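Local coordinates for protein putative acyl-CoA dehydrogenase (Burkholderia xenovorans, PDB 5JSC) that is a putative acyl-CoA dehydrogenase, a flavoprotein of mixed helices and strands that holds flavin-adenine dinucleotide in an assembly of four chains, at residues 253-256 against 257-260; 58-61 against 62-65; 317-320 against 321-324. One frame throughout, in Å; residues are numbered along the deposited sequence. Where two conformers were deposited one is given.

Contact 1: 253-256 against 257-260; sequences LAMR and TLDI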
ATOM      1  N   LEU C 253      33.786  -9.838  10.193  1.00 14.40           N
ATOM      2  CA  LEU C 253      33.803  -8.890  11.301  1.00 14.76           C
ATOM      3  C   LEU C 253      32.887  -7.701  11.022  1.00 14.26           C
ATOM      4  O   LEU C 253      32.120  -7.274  11.898  1.00 15.16           O
ATOM      5  CB  LEU C 253      35.233  -8.429  11.564  1.00 15.39           C
ATOM      6  CG  LEU C 253      35.426  -7.584  12.821  1.00 17.45           C
ATOM      7  CD1 LEU C 253      34.920  -8.324  14.058  1.00 18.03           C
ATOM      8  CD2 LEU C 253      36.893  -7.209  12.981  1.00 19.17           C
ATOM      9  N   ALA C 254      32.935  -7.160   9.802  1.00 13.08           N
ATOM     10  CA  ALA C 254      32.024  -6.079   9.442  1.00 12.91           C
ATOM     11  C   ALA C 254      30.578  -6.530   9.568  1.00 13.83           C
ATOM     12  O   ALA C 254      29.738  -5.818  10.134  1.00 14.46           O
ATOM     13  CB  ALA C 254      32.297  -5.607   8.011  1.00 13.77           C
ATOM     14  N   MET C 255      30.266  -7.719   9.045  1.00 12.42           N
ATOM     15  CA  MET C 255      28.890  -8.204   9.095  1.00 12.77           C
ATOM     16  C   MET C 255      28.429  -8.420  10.529  1.00 12.91           C
ATOM     17  O   MET C 255      27.281  -8.111  10.869  1.00 14.14           O
ATOM     18  CB  MET C 255      28.756  -9.500   8.299  1.00 15.47           C
ATOM     19  CG  MET C 255      29.055  -9.336   6.815  1.00 17.97           C
ATOM     20  SD  MET C 255      27.930  -8.170   6.027  1.00 24.07           S
ATOM     21  CE  MET C 255      29.010  -6.790   5.691  1.00 26.17           C
ATOM     22  N   ARG C 256      29.301  -8.975  11.378  1.00 12.17           N
ATOM     23  CA  ARG C 256      28.917  -9.213  12.766  1.00 11.56           C
ATOM     24  C   ARG C 256      28.706  -7.906  13.517  1.00 12.19           C
ATOM     25  O   ARG C 256      27.847  -7.830  14.404  1.00 14.49           O
ATOM     26  CB  ARG C 256      29.976 -10.058  13.470  1.00 14.34           C
ATOM     27  CG  ARG C 256      29.976 -11.520  13.041  1.00 18.35           C
ATOM     28  CD  ARG C 256      31.174 -12.261  13.628  1.00 25.87           C
ATOM     29  NE  ARG C 256      31.159 -12.246  15.090  1.00 33.47           N
ATOM     30  CZ  ARG C 256      32.249 -12.279  15.855  1.00 38.36           C
ATOM     31  NH1 ARG C 256      33.456 -12.318  15.301  1.00 40.59           N
ATOM     32  NH2 ARG C 256      32.134 -12.265  17.175  1.00 39.46           N
ATOM     33  N   THR C 257      29.482  -6.874  13.180  1.00 12.32           N
ATOM     34  CA  THR C 257      29.285  -5.575  13.812  1.00 13.98           C
ATOM     35  C   THR C 257      27.939  -4.986  13.409  1.00 15.29           C
ATOM     36  O   THR C 257      27.188  -4.480  14.254  1.00 15.53           O
ATOM     37  CB  THR C 257      30.436  -4.638  13.435  1.00 14.64           C
ATOM     38  OG1 THR C 257      31.686  -5.235  13.827  1.00 15.82           O
ATOM     39  CG2 THR C 257      30.291  -3.290  14.131  1.00 15.52           C
ATOM     40  N   LEU C 258      27.610  -5.062  12.124  1.00 15.27           N
ATOM     41  CA  LEU C 258      26.314  -4.582  11.656  1.00 15.82           C
ATOM     42  C   LEU C 258      25.154  -5.370  12.260  1.00 16.42           C
ATOM     43  O   LEU C 258      24.072  -4.808  12.482  1.00 16.76           O
ATOM     44  CB  LEU C 258      26.274  -4.644  10.129  1.00 15.06           C
ATOM     45  CG  LEU C 258      27.141  -3.577   9.462  1.00 15.62           C
ATOM     46  CD1 LEU C 258      27.436  -3.975   8.023  1.00 15.36           C
ATOM     47  CD2 LEU C 258      26.435  -2.217   9.514  1.00 18.09           C
ATOM     48  N   ASP C 259      25.344  -6.666  12.522  1.00 15.92           N
ATOM     49  CA  ASP C 259      24.271  -7.457  13.119  1.00 17.95           C
ATOM     50  C   ASP C 259      23.916  -6.957  14.509  1.00 18.55           C
ATOM     51  O   ASP C 259      22.755  -7.056  14.927  1.00 20.70           O
ATOM     52  CB  ASP C 259      24.667  -8.927  13.191  1.00 20.32           C
ATOM     53  CG  ASP C 259      24.506  -9.641  11.872  1.00 24.01           C
ATOM     54  OD1 ASP C 259      23.817  -9.104  10.976  1.00 25.19           O
ATOM     55  OD2 ASP C 259      25.062 -10.756  11.738  1.00 28.16           O
ATOM     56  N   ILE C 260      24.895  -6.432  15.243  1.00 17.82           N
ATOM     57  CA  ILE C 260      24.600  -5.820  16.532  1.00 17.62           C
ATOM     58  C   ILE C 260      23.794  -4.547  16.335  1.00 16.65           C
ATOM     59  O   ILE C 260      22.728  -4.358  16.933  1.00 17.99           O
ATOM     60  CB  ILE C 260      25.900  -5.527  17.299  1.00 17.80           C
ATOM     61  CG1 ILE C 260      26.716  -6.806  17.477  1.00 22.24           C
ATOM     62  CG2 ILE C 260      25.587  -4.853  18.641  1.00 17.48           C
ATOM     63  CD1 ILE C 260      28.061  -6.558  18.122  1.00 22.73           C
TER
HETATM   64  O   HOH W   1      25.150  -8.982   8.816  1.00 32.40           O
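Thr257 turns its hydroxyl back one helical turn onto the carbonyl of Leu253. From CB, which rests 3.5 Å from Leu253 O, the side chain forks. OG1 lies beside the backbone N and anti to the carbonyl carbon (chi1 -57°), where it donates to Leu253 O over 2.8 Å. Because Thr257 N gives its own helical hydrogen bond to the same oxygen at 3.0 Å, Leu253 O is gripped twice, from opposite faces of its carbonyl plane. The other branch, CG2, stands anti to the backbone N. A threonine suits a buried helix position for this reason: the backbone satisfies its hydroxyl and the methyl is apolar. One residue on, Leu258 lies alongside Met255 with both chains pointing the same way, and the flexible thioether brings its CE to 4.0 Å from Leu258 CD1. On the partly exposed side, a water donates to both Met255 O and Asp259 OD1, while Asp259 OD2 is hydrogen-bonded to Thr332. This turn belongs to the long helix 250-286 of the C-terminal domain. Arg256, Thr257 and Ile260 pack on helix 103-122 through Leu121, Thr257 also meeting Ala118, whereas Leu258 faces the loop residues Leu146 and Glu382.

Contact 2: 58-61 against 62-65; sequences RRLV and RELG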
ATOM      1  N   ARG C  58      30.867  16.664  18.993  1.00 17.76           N
ATOM      2  CA  ARG C  58      31.940  16.554  19.976  1.00 17.18           C
ATOM      3  C   ARG C  58      31.415  16.791  21.386  1.00 17.30           C
ATOM      4  O   ARG C  58      31.752  16.047  22.318  1.00 17.39           O
ATOM      5  CB  ARG C  58      33.058  17.548  19.657  1.00 19.53           C
ATOM      6  CG  ARG C  58      33.877  17.224  18.416  1.00 21.88           C
ATOM      7  CD  ARG C  58      34.978  18.257  18.243  1.00 26.88           C
ATOM      8  NE  ARG C  58      36.062  17.786  17.386  1.00 32.16           N
ATOM      9  CZ  ARG C  58      36.297  18.222  16.156  1.00 35.74           C
ATOM     10  NH1 ARG C  58      35.523  19.156  15.616  1.00 37.72           N
ATOM     11  NH2 ARG C  58      37.320  17.731  15.465  1.00 35.42           N
ATOM     12  N   ARG C  59      30.585  17.822  21.560  1.00 16.04           N
ATOM     13  CA  ARG C  59      30.042  18.126  22.877  1.00 17.50           C
ATOM     14  C   ARG C  59      29.142  17.002  23.368  1.00 16.55           C
ATOM     15  O   ARG C  59      29.219  16.598  24.535  1.00 16.92           O
ATOM     16  CB  ARG C  59      29.288  19.455  22.817  1.00 21.10           C
ATOM     17  CG  ARG C  59      28.651  19.899  24.107  1.00 27.15           C
ATOM     18  CD  ARG C  59      28.177  21.355  24.002  1.00 32.37           C
ATOM     19  NE  ARG C  59      27.100  21.541  23.028  1.00 38.30           N
ATOM     20  CZ  ARG C  59      27.237  22.124  21.836  1.00 42.36           C
ATOM     21  NH1 ARG C  59      28.416  22.595  21.444  1.00 42.90           N
ATOM     22  NH2 ARG C  59      26.189  22.244  21.032  1.00 43.95           N
ATOM     23  N   LEU C  60      28.301  16.465  22.480  1.00 15.43           N
ATOM     24  CA  LEU C  60      27.385  15.397  22.866  1.00 15.50           C
ATOM     25  C   LEU C  60      28.136  14.135  23.270  1.00 15.14           C
ATOM     26  O   LEU C  60      27.766  13.478  24.252  1.00 15.60           O
ATOM     27  CB  LEU C  60      26.411  15.106  21.723  1.00 15.31           C
ATOM     28  CG  LEU C  60      25.299  16.141  21.553  1.00 17.08           C
ATOM     29  CD1 LEU C  60      24.628  15.964  20.202  1.00 18.03           C
ATOM     30  CD2 LEU C  60      24.276  16.020  22.686  1.00 20.57           C
ATOM     31  N   VAL C  61      29.198  13.784  22.536  1.00 14.80           N
ATOM     32  CA  VAL C  61      29.984  12.601  22.897  1.00 14.89           C
ATOM     33  C   VAL C  61      30.589  12.775  24.284  1.00 15.26           C
ATOM     34  O   VAL C  61      30.539  11.862  25.120  1.00 14.69           O
ATOM     35  CB  VAL C  61      31.065  12.313  21.836  1.00 13.63           C
ATOM     36  CG1 VAL C  61      32.039  11.240  22.339  1.00 14.86           C
ATOM     37  CG2 VAL C  61      30.426  11.864  20.521  1.00 15.16           C
ATOM     38  N   ARG C  62      31.166  13.954  24.553  1.00 15.55           N
ATOM     39  CA  ARG C  62      31.739  14.201  25.871  0.54 16.63           C
ATOM     40  C   ARG C  62      30.679  14.123  26.965  1.00 16.65           C
ATOM     41  O   ARG C  62      30.921  13.527  28.027  1.00 17.51           O
ATOM     42  CB  ARG C  62      32.440  15.560  25.893  0.54 20.41           C
ATOM     43  CG  ARG C  62      33.603  15.670  24.923  0.54 24.89           C
ATOM     44  CD  ARG C  62      34.400  16.954  25.142  0.54 28.74           C
ATOM     45  NE  ARG C  62      33.600  18.158  24.919  0.54 32.54           N
ATOM     46  CZ  ARG C  62      33.698  18.936  23.845  0.54 33.35           C
ATOM     47  NH1 ARG C  62      34.566  18.642  22.889  0.54 34.47           N
ATOM     48  NH2 ARG C  62      32.930  20.013  23.729  0.54 32.78           N
ATOM     49  N   GLU C  63      29.507  14.723  26.734  1.00 15.93           N
ATOM     50  CA  GLU C  63      28.463  14.762  27.755  1.00 16.95           C
ATOM     51  C   GLU C  63      27.863  13.383  27.988  1.00 16.32           C
ATOM     52  O   GLU C  63      27.650  12.974  29.137  1.00 17.61           O
ATOM     53  CB  GLU C  63      27.366  15.744  27.350  1.00 19.14           C
ATOM     54  CG  GLU C  63      27.790  17.197  27.315  1.00 23.24           C
ATOM     55  CD  GLU C  63      26.680  18.102  26.819  1.00 28.35           C
ATOM     56  OE1 GLU C  63      25.649  17.578  26.340  1.00 29.71           O
ATOM     57  OE2 GLU C  63      26.839  19.336  26.907  1.00 30.11           O
ATOM     58  N   LEU C  64      27.536  12.674  26.908  1.00 15.09           N
ATOM     59  CA  LEU C  64      27.016  11.321  27.053  1.00 13.76           C
ATOM     60  C   LEU C  64      28.041  10.428  27.733  1.00 13.31           C
ATOM     61  O   LEU C  64      27.689   9.582  28.565  1.00 14.81           O
ATOM     62  CB  LEU C  64      26.634  10.756  25.685  1.00 14.47           C
ATOM     63  CG  LEU C  64      25.383  11.352  25.034  1.00 16.15           C
ATOM     64  CD1 LEU C  64      25.349  10.992  23.562  1.00 17.28           C
ATOM     65  CD2 LEU C  64      24.122  10.870  25.731  1.00 16.08           C
ATOM     66  N   GLY C  65      29.320  10.616  27.399  1.00 14.10           N
ATOM     67  CA  GLY C  65      30.362   9.826  28.030  1.00 14.75           C
ATOM     68  C   GLY C  65      30.449  10.076  29.520  1.00 15.91           C
ATOM     69  O   GLY C  65      30.498   9.136  30.316  1.00 16.68           O
TER
HETATM   70  O   HOH W   2      34.582  15.443  21.911  1.00 34.29           O
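Arg62, in one of its two modelled positions, folds its long side chain back along the preceding turn, over Arg58 and Arg59. There CG passes 3.2 Å from Arg58 O, and a bend at chi3 (-62°) lays the guanidinium over the backbone. One face of that flat group receives Arg58 O and Arg59 CA, both offset toward its rim. A water donates to Arg58 O and, in this position, accepts a weak bond from Arg62 NH1; the second position means that the group is not fixed here. Such a long, charged chain suits an exposed site, where its methylenes can lie on the helix while its polar end meets water. All this happens on helix 53-66 of the N-terminal domain, an amphipathic helix whose other side carries Leu60 and the compact, beta-branched Val61; both pack on Ala108 of helix 103-122, Val61 also on Gln112. Arg59 and Glu63, one turn apart, run side by side in the same direction, their guanidinium and carboxylate planes 63° apart. Arg59 CG lies 3.4 Å from Glu63 OE2, whereas Arg59 NE stays 4.5 Å from the same oxygen, beyond a salt bridge. Glu63 and Leu64 both touch Trp40 of helix 28-44.

Contact 3: 317-320 against 321-324; sequences LVYR and AAWL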
ATOM      1  N   LEU C 317       9.033  -5.707  17.096  1.00  9.11           N
ATOM      2  CA  LEU C 317      10.120  -6.289  16.305  1.00  9.30           C
ATOM      3  C   LEU C 317      11.493  -5.863  16.817  1.00  9.74           C
ATOM      4  O   LEU C 317      12.425  -6.682  16.846  1.00 10.33           O
ATOM      5  CB  LEU C 317       9.962  -5.913  14.836  1.00  9.10           C
ATOM      6  CG  LEU C 317       8.797  -6.579  14.112  1.00  9.73           C
ATOM      7  CD1 LEU C 317       8.568  -5.851  12.791  1.00 12.83           C
ATOM      8  CD2 LEU C 317       9.092  -8.041  13.851  1.00 10.36           C
ATOM      9  N   VAL C 318      11.647  -4.588  17.201  1.00  9.51           N
ATOM     10  CA  VAL C 318      12.921  -4.111  17.740  1.00  9.89           C
ATOM     11  C   VAL C 318      13.307  -4.915  18.969  1.00 10.06           C
ATOM     12  O   VAL C 318      14.421  -5.451  19.063  1.00 10.14           O
ATOM     13  CB  VAL C 318      12.842  -2.611  18.080  1.00  9.13           C
ATOM     14  CG1 VAL C 318      14.054  -2.184  18.916  1.00 10.75           C
ATOM     15  CG2 VAL C 318      12.745  -1.781  16.814  1.00  9.91           C
ATOM     16  N   TYR C 319      12.396  -5.009  19.936  1.00  9.62           N
ATOM     17  CA  TYR C 319      12.782  -5.598  21.209  1.00 10.13           C
ATOM     18  C   TYR C 319      12.687  -7.116  21.203  1.00 10.58           C
ATOM     19  O   TYR C 319      13.371  -7.754  22.005  1.00 10.89           O
ATOM     20  CB  TYR C 319      11.987  -4.923  22.338  1.00 10.00           C
ATOM     21  CG  TYR C 319      12.499  -3.500  22.435  1.00  9.06           C
ATOM     22  CD1 TYR C 319      13.764  -3.239  22.961  1.00 10.85           C
ATOM     23  CD2 TYR C 319      11.774  -2.424  21.917  1.00 10.92           C
ATOM     24  CE1 TYR C 319      14.279  -1.948  23.003  1.00 11.28           C
ATOM     25  CE2 TYR C 319      12.287  -1.132  21.952  1.00 11.61           C
ATOM     26  CZ  TYR C 319      13.545  -0.898  22.498  1.00 10.94           C
ATOM     27  OH  TYR C 319      14.080   0.367  22.535  1.00 12.03           O
ATOM     28  N   ARG C 320      11.949  -7.720  20.264  1.00 10.07           N
ATOM     29  CA  ARG C 320      12.121  -9.152  20.032  1.00 10.00           C
ATOM     30  C   ARG C 320      13.544  -9.443  19.583  1.00 10.42           C
ATOM     31  O   ARG C 320      14.203 -10.339  20.116  1.00 11.33           O
ATOM     32  CB  ARG C 320      11.111  -9.661  18.991  1.00 10.05           C
ATOM     33  CG  ARG C 320      11.170 -11.175  18.718  1.00 11.14           C
ATOM     34  CD  ARG C 320      12.240 -11.576  17.686  1.00 13.04           C
ATOM     35  NE  ARG C 320      11.965 -11.017  16.360  1.00 12.38           N
ATOM     36  CZ  ARG C 320      11.268 -11.648  15.418  1.00 13.57           C
ATOM     37  NH1 ARG C 320      10.786 -12.863  15.635  1.00 15.34           N
ATOM     38  NH2 ARG C 320      11.052 -11.059  14.247  1.00 12.45           N
ATOM     39  N   ALA C 321      14.035  -8.687  18.597  1.00 10.33           N
ATOM     40  CA  ALA C 321      15.396  -8.905  18.115  1.00 10.03           C
ATOM     41  C   ALA C 321      16.426  -8.620  19.201  1.00 10.21           C
ATOM     42  O   ALA C 321      17.393  -9.378  19.361  1.00 10.86           O
ATOM     43  CB  ALA C 321      15.672  -8.039  16.883  1.00 11.03           C
ATOM     44  N   ALA C 322      16.244  -7.535  19.956  1.00 10.54           N
ATOM     45  CA  ALA C 322      17.222  -7.203  20.991  1.00  9.48           C
ATOM     46  C   ALA C 322      17.206  -8.238  22.108  1.00  9.96           C
ATOM     47  O   ALA C 322      18.268  -8.690  22.562  1.00 10.76           O
ATOM     48  CB  ALA C 322      16.956  -5.800  21.543  1.00 11.11           C
ATOM     49  N   TRP C 323      16.012  -8.651  22.541  1.00 10.59           N
ATOM     50  CA  TRP C 323      15.912  -9.704  23.547  1.00 11.78           C
ATOM     51  C   TRP C 323      16.579 -10.989  23.061  1.00 11.46           C
ATOM     52  O   TRP C 323      17.319 -11.646  23.810  1.00 10.97           O
ATOM     53  CB  TRP C 323      14.439  -9.946  23.899  1.00 10.48           C
ATOM     54  CG  TRP C 323      14.221 -11.202  24.683  1.00 11.37           C
ATOM     55  CD1 TRP C 323      14.284 -11.349  26.047  1.00 13.78           C
ATOM     56  CD2 TRP C 323      13.936 -12.498  24.153  1.00 12.30           C
ATOM     57  NE1 TRP C 323      14.051 -12.658  26.391  1.00 15.92           N
ATOM     58  CE2 TRP C 323      13.836 -13.386  25.249  1.00 14.92           C
ATOM     59  CE3 TRP C 323      13.751 -12.999  22.855  1.00 14.28           C
ATOM     60  CZ2 TRP C 323      13.558 -14.745  25.088  1.00 17.33           C
ATOM     61  CZ3 TRP C 323      13.474 -14.357  22.701  1.00 17.32           C
ATOM     62  CH2 TRP C 323      13.377 -15.207  23.814  1.00 17.31           C
ATOM     63  N   LEU C 324      16.341 -11.359  21.801  1.00 10.10           N
ATOM     64  CA  LEU C 324      16.893 -12.601  21.273  1.00  9.68           C
ATOM     65  C   LEU C 324      18.416 -12.554  21.218  1.00 10.46           C
ATOM     66  O   LEU C 324      19.090 -13.521  21.612  1.00 11.83           O
ATOM     67  CB  LEU C 324      16.297 -12.880  19.892  1.00 11.14           C
ATOM     68  CG  LEU C 324      16.750 -14.173  19.215  1.00 11.89           C
ATOM     69  CD1 LEU C 324      16.530 -15.386  20.125  1.00 13.51           C
ATOM     70  CD2 LEU C 324      16.014 -14.339  17.878  1.00 14.75           C
TER
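Tyr319 and Ala322 touch through a ring carbon and a methyl, CD1 of the tyrosine lying 4.3 Å from CB of the alanine. They sit on helix 298-325, part of the alpha-helical C-terminal domain of the acyl-CoA dehydrogenase fold. Within the same turn, Val318 CG1 stands 3.6 Å above the centre of the Tyr319 ring, covering one face with a methyl. Bends at chi2 and chi3 turn the Arg320 chain back over its own helix, where CD comes to 3.5 Å from Ala321 N. The small Ala321 and Ala322 suit places where helices pack closely: Ala321 meets Thr263 of helix 250-286, and Ala322 meets Thr88 and Arg89 of helix 88-101, the helix whose Glu96 is hydrogen-bonded to the Tyr319 hydroxyl. The buried Arg320 guanidinium forms a salt bridge through NH2 to Asp312 of the second subunit, an ion pair that would probably offset the cost of burying the charge. The Trp323 ring meets Phe25 of its own chain, the planes at about 50°, and packs on Pro24 of the second subunit. Trp323 N donates to Tyr319 O at 2.8 Å, while CE3 of the indole lies 3.8 Å from Arg320 O, which sits at the ring's edge and in its plane.

All three contacts are single turns within longer helices, but they differ in burial. Contact 3 is wholly buried and contact 1 largely so; contact 2 keeps two arginines exposed. Contacts 1 and 3 both belong to the C-terminal domain, their nearest atoms about 7 Å apart, and helix 250-286, which carries contact 1, also packs on Val318, Tyr319 and Ala321. Contact 2 lies in the N-terminal domain, yet helix 103-122 is a neighbour of both contacts 1 and 2. Chemistry follows place: polar groups turn to solvent, with some freedom of position, in contact 2, to the chain's own backbone and a water in contact 1, and partly to another subunit in contact 3.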